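Local structure of cyclopenase asqI (Emericella nidulans, 5YY3) at residues His464-Ser475 and Asp519-Asp529. The protein catalyses the zinc-dependent ring contraction of 4'-methoxycyclopenin to 4'-methoxyviridicatin, releasing methyl isocyanate, in the biosynthesis of aspoquinolone mycotoxins. Sequence-based numbering, arbitrary orientation.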
loop_
_atom_site.group_PDB
_atom_site.type_symbol
_atom_site.label_atom_id
_atom_site.label_comp_id
_atom_site.label_asym_id
_atom_site.label_seq_id
_atom_site.Cartn_x
_atom_site.Cartn_y
_atom_site.Cartn_z
ATOM N N HIS A 464 -16.861 6.486 20.384
ATOM C CA HIS A 464 -17.157 5.098 20.688
ATOM C C HIS A 464 -18.570 4.958 21.235
ATOM O O HIS A 464 -19.106 5.892 21.840
ATOM C CB HIS A 464 -16.141 4.547 21.687
ATOM C CG HIS A 464 -16.220 5.196 23.032
ATOM N ND1 HIS A 464 -17.128 4.807 23.991
ATOM C CD2 HIS A 464 -15.520 6.224 23.571
ATOM C CE1 HIS A 464 -16.978 5.559 25.067
ATOM N NE2 HIS A 464 -16.005 6.424 24.841
ATOM N N GLU A 465 -19.172 3.792 21.016
ATOM C CA GLU A 465 -20.455 3.496 21.637
ATOM C C GLU A 465 -20.245 3.481 23.138
ATOM O O GLU A 465 -19.154 3.139 23.601
ATOM C CB GLU A 465 -21.030 2.153 21.161
ATOM C CG GLU A 465 -21.313 2.070 19.671
ATOM C CD GLU A 465 -22.238 3.167 19.178
ATOM O OE1 GLU A 465 -23.020 3.712 19.995
ATOM O OE2 GLU A 465 -22.170 3.485 17.963
ATOM N N PRO A 466 -21.287 3.856 23.900
ATOM C CA PRO A 466 -21.208 3.887 25.362
ATOM C C PRO A 466 -20.777 2.541 25.937
ATOM O O PRO A 466 -21.302 1.499 25.538
ATOM C CB PRO A 466 -22.638 4.233 25.784
ATOM C CG PRO A 466 -23.171 5.008 24.616
ATOM C CD PRO A 466 -22.583 4.354 23.407
ATOM N N TYR A 467 -19.804 2.568 26.846
ATOM C CA TYR A 467 -19.350 1.345 27.484
ATOM C C TYR A 467 -19.399 1.475 29.004
ATOM O O TYR A 467 -19.614 2.549 29.564
ATOM C CB TYR A 467 -17.932 0.960 27.020
ATOM C CG TYR A 467 -16.812 1.818 27.571
ATOM C CD1 TYR A 467 -16.250 1.548 28.816
ATOM C CD2 TYR A 467 -16.295 2.889 26.837
ATOM C CE1 TYR A 467 -15.230 2.334 29.337
ATOM C CE2 TYR A 467 -15.251 3.679 27.341
ATOM C CZ TYR A 467 -14.727 3.394 28.596
ATOM O OH TYR A 467 -13.703 4.164 29.127
ATOM N N GLU A 468 -19.199 0.352 29.660
ATOM C CA GLU A 468 -19.127 0.310 31.098
ATOM C C GLU A 468 -18.157 -0.795 31.445
ATOM O O GLU A 468 -17.867 -1.647 30.620
ATOM C CB GLU A 468 -20.499 0.036 31.710
ATOM C CG GLU A 468 -20.887 -1.435 31.590
ATOM C CD GLU A 468 -22.272 -1.744 32.099
ATOM O OE1 GLU A 468 -23.220 -0.955 31.822
ATOM O OE2 GLU A 468 -22.395 -2.786 32.791
ATOM N N TRP A 469 -17.629 -0.787 32.650
ATOM C CA TRP A 469 -16.973 -1.983 33.111
ATOM C C TRP A 469 -17.592 -2.368 34.441
ATOM O O TRP A 469 -18.205 -1.535 35.139
ATOM C CB TRP A 469 -15.458 -1.798 33.226
ATOM C CG TRP A 469 -14.989 -0.782 34.229
ATOM C CD1 TRP A 469 -15.015 0.575 34.092
ATOM C CD2 TRP A 469 -14.401 -1.046 35.516
ATOM N NE1 TRP A 469 -14.465 1.178 35.209
ATOM C CE2 TRP A 469 -14.083 0.207 36.097
ATOM C CE3 TRP A 469 -14.103 -2.217 36.227
ATOM C CZ2 TRP A 469 -13.499 0.323 37.371
ATOM C CZ3 TRP A 469 -13.512 -2.101 37.493
ATOM C CH2 TRP A 469 -13.221 -0.838 38.049
ATOM N N ASN A 470 -17.473 -3.642 34.775
ATOM C CA ASN A 470 -17.865 -4.068 36.093
ATOM C C ASN A 470 -16.921 -5.159 36.569
ATOM O O ASN A 470 -16.167 -5.740 35.768
ATOM C CB ASN A 470 -19.329 -4.522 36.120
ATOM C CG ASN A 470 -19.635 -5.594 35.094
ATOM O OD1 ASN A 470 -19.315 -6.768 35.291
ATOM N ND2 ASN A 470 -20.280 -5.200 34.002
ATOM N N VAL A 471 -16.936 -5.402 37.878
ATOM C CA VAL A 471 -16.047 -6.370 38.480
ATOM C C VAL A 471 -16.691 -6.846 39.777
ATOM O O VAL A 471 -17.502 -6.141 40.397
ATOM C CB VAL A 471 -14.639 -5.772 38.746
ATOM C CG1 VAL A 471 -14.703 -4.728 39.828
ATOM C CG2 VAL A 471 -13.601 -6.862 39.110
ATOM N N GLN A 472 -16.352 -8.060 40.177
ATOM C CA GLN A 472 -16.917 -8.620 41.379
ATOM C C GLN A 472 -15.919 -8.452 42.518
ATOM O O GLN A 472 -14.727 -8.749 42.371
ATOM C CB GLN A 472 -17.272 -10.078 41.150
ATOM C CG GLN A 472 -18.170 -10.679 42.191
ATOM C CD GLN A 472 -18.593 -12.092 41.814
ATOM O OE1 GLN A 472 -19.013 -12.345 40.672
ATOM N NE2 GLN A 472 -18.463 -13.023 42.759
ATOM N N VAL A 473 -16.409 -7.948 43.649
ATOM C CA VAL A 473 -15.562 -7.700 44.810
ATOM C C VAL A 473 -16.131 -8.409 46.042
ATOM O O VAL A 473 -17.315 -8.254 46.370
ATOM C CB VAL A 473 -15.442 -6.190 45.094
ATOM C CG1 VAL A 473 -14.442 -5.922 46.214
ATOM C CG2 VAL A 473 -15.097 -5.414 43.814
ATOM N N LYS A 474 -15.296 -9.183 46.727
ATOM C CA LYS A 474 -15.728 -9.840 47.956
ATOM C C LYS A 474 -14.686 -9.667 49.049
ATOM O O LYS A 474 -13.488 -9.858 48.825
ATOM C CB LYS A 474 -16.005 -11.327 47.725
ATOM C CG LYS A 474 -16.579 -12.032 48.957
ATOM C CD LYS A 474 -16.993 -13.455 48.641
ATOM C CE LYS A 474 -17.568 -14.158 49.870
ATOM N NZ LYS A 474 -17.323 -15.615 49.783
ATOM N N SER A 475 -15.137 -9.312 50.245
ATOM C CA SER A 475 -14.191 -8.979 51.290
ATOM C C SER A 475 -13.492 -10.211 51.819
ATOM O O SER A 475 -13.974 -11.333 51.705
ATOM C CB SER A 475 -14.866 -8.233 52.433
ATOM O OG SER A 475 -13.922 -7.935 53.449
ATOM N N ASP A 519 -20.675 -5.531 53.890
ATOM C CA ASP A 519 -21.079 -6.933 54.081
ATOM C C ASP A 519 -19.965 -7.911 53.787
ATOM O O ASP A 519 -18.942 -7.557 53.204
ATOM C CB ASP A 519 -22.255 -7.333 53.168
ATOM C CG ASP A 519 -23.551 -6.724 53.586
ATOM O OD1 ASP A 519 -23.639 -6.269 54.749
ATOM O OD2 ASP A 519 -24.489 -6.722 52.757
ATOM N N GLU A 520 -20.231 -9.169 54.130
ATOM C CA GLU A 520 -19.365 -10.298 53.828
ATOM C C GLU A 520 -19.523 -10.759 52.385
ATOM O O GLU A 520 -18.689 -11.502 51.873
ATOM C CB GLU A 520 -19.693 -11.472 54.750
ATOM C CG GLU A 520 -20.511 -11.082 55.970
ATOM C CD GLU A 520 -20.343 -12.056 57.114
ATOM O OE1 GLU A 520 -20.159 -13.264 56.840
ATOM O OE2 GLU A 520 -20.373 -11.606 58.284
ATOM N N SER A 521 -20.612 -10.352 51.744
ATOM C CA SER A 521 -20.978 -10.934 50.457
ATOM C C SER A 521 -20.383 -10.188 49.255
ATOM O O SER A 521 -20.001 -9.021 49.348
ATOM C CB SER A 521 -22.504 -10.990 50.334
ATOM O OG SER A 521 -23.078 -9.723 50.615
ATOM N N ALA A 522 -20.303 -10.879 48.126
ATOM C CA ALA A 522 -19.771 -10.291 46.908
ATOM C C ALA A 522 -20.708 -9.226 46.341
ATOM O O ALA A 522 -21.920 -9.416 46.249
ATOM C CB ALA A 522 -19.514 -11.376 45.868
ATOM N N ILE A 523 -20.147 -8.091 45.966
ATOM C CA ILE A 523 -20.911 -7.116 45.203
ATOM C C ILE A 523 -20.379 -7.050 43.779
ATOM O O ILE A 523 -19.244 -7.449 43.516
ATOM C CB ILE A 523 -20.832 -5.730 45.825
ATOM C CG1 ILE A 523 -19.367 -5.302 45.903
ATOM C CG2 ILE A 523 -21.449 -5.743 47.204
ATOM C CD1 ILE A 523 -19.088 -3.907 45.312
ATOM N N THR A 524 -21.194 -6.544 42.861
ATOM C CA THR A 524 -20.700 -6.170 41.537
ATOM C C THR A 524 -20.659 -4.645 41.382
ATOM O O THR A 524 -21.702 -3.986 41.301
ATOM C CB THR A 524 -21.560 -6.776 40.417
ATOM O OG1 THR A 524 -21.531 -8.201 40.532
ATOM C CG2 THR A 524 -21.016 -6.381 39.034
ATOM N N LYS A 525 -19.458 -4.080 41.352
ATOM C CA LYS A 525 -19.328 -2.640 41.120
ATOM C C LYS A 525 -19.453 -2.360 39.636
ATOM O O LYS A 525 -18.805 -3.026 38.831
ATOM C CB LYS A 525 -17.993 -2.111 41.647
ATOM C CG LYS A 525 -17.808 -0.612 41.443
ATOM C CD LYS A 525 -18.476 0.171 42.563
ATOM C CE LYS A 525 -18.185 1.662 42.507
ATOM N NZ LYS A 525 -19.331 2.388 41.895
ATOM N N VAL A 526 -20.298 -1.402 39.269
ATOM C CA VAL A 526 -20.409 -0.972 37.878
ATOM C C VAL A 526 -19.939 0.486 37.702
ATOM O O VAL A 526 -20.316 1.374 38.471
ATOM C CB VAL A 526 -21.852 -1.104 37.346
ATOM C CG1 VAL A 526 -21.901 -0.844 35.823
ATOM C CG2 VAL A 526 -22.404 -2.479 37.659
ATOM N N ARG A 527 -19.115 0.714 36.680
ATOM C CA ARG A 527 -18.652 2.055 36.329
ATOM C C ARG A 527 -18.967 2.394 34.875
ATOM O O ARG A 527 -18.607 1.636 33.972
ATOM C CB ARG A 527 -17.144 2.178 36.551
ATOM C CG ARG A 527 -16.701 2.039 37.986
ATOM C CD ARG A 527 -16.931 3.330 38.713
ATOM N NE ARG A 527 -15.985 4.358 38.289
ATOM C CZ ARG A 527 -16.114 5.646 38.589
ATOM N NH1 ARG A 527 -17.164 6.042 39.303
ATOM N NH2 ARG A 527 -15.209 6.535 38.177
ATOM N N LEU A 528 -19.621 3.531 34.641
ATOM C CA LEU A 528 -19.856 3.994 33.267
ATOM C C LEU A 528 -18.603 4.657 32.702
ATOM O O LEU A 528 -17.739 5.135 33.465
ATOM C CB LEU A 528 -21.037 4.974 33.206
ATOM C CG LEU A 528 -22.356 4.505 33.857
ATOM C CD1 LEU A 528 -23.454 5.541 33.666
ATOM C CD2 LEU A 528 -22.796 3.140 33.326
ATOM N N ASP A 529 -18.505 4.676 31.366
ATOM C CA ASP A 529 -17.429 5.382 30.667
ATOM C C ASP A 529 -17.382 6.856 31.070
ATOM O O ASP A 529 -16.306 7.447 31.263
ATOM C CB ASP A 529 -17.592 5.258 29.137
ATOM C CG ASP A 529 -19.013 5.573 28.647
ATOM O OD1 ASP A 529 -19.923 5.805 29.470
ATOM O OD2 ASP A 529 -19.240 5.561 27.412
HETATM O O HOH W 1 -16.252 -12.401 52.757
#
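Strands 467-475 and 523-528 pair antiparallel, their axes 4.7 Å apart at closest approach. Trp469 with Arg527, Val471 with Lys525 and Val473 with Ile523 are the hydrogen-bonded pairs, each joined by two backbone N-H...O bonds; the one from Arg527 N to Trp469 O (2.9 Å) is almost straight at 179°. Beyond the Val473-Ile523 pair, a water donates to both Ser475 O and Glu520 O, bridging the two segments.

Asp529 closes the other end. Its N binds Tyr467 O at 3.0 Å. With CG set between backbone N and carbonyl carbon (chi1 48°), the carboxylate swings back so that OD2 takes Tyr467 N at 3.1 Å, met from above the carboxylate plane. Its CB lies over the centre of the Tyr467 ring, a CH-pi contact 3.4 Å from CB to the ring centroid. OD2 also meets the edge of the His464 ring, 3.3 Å from CE1.

Arg527 runs alongside Trp469, its CB 3.2 Å from Trp469 NE1 and its CG over one face near the rim. Asp511 OD2 on strand 508-517 accepts a hydrogen bond from Trp469 NE1 and forms a salt bridge with Arg527 NE. On the opposite face of the sheet, Val526 CG1 packs 3.6 Å from Glu468 OE2, which is salt-bridged to Arg430.

Strand 523-528 is thus fastened to the Ig-like domain's sheet mainly through backbone bonds; Asp529 prolongs the pairing one residue further, through its backbone N and its carboxylate, while Asp511 holds Arg527 and Trp469 together.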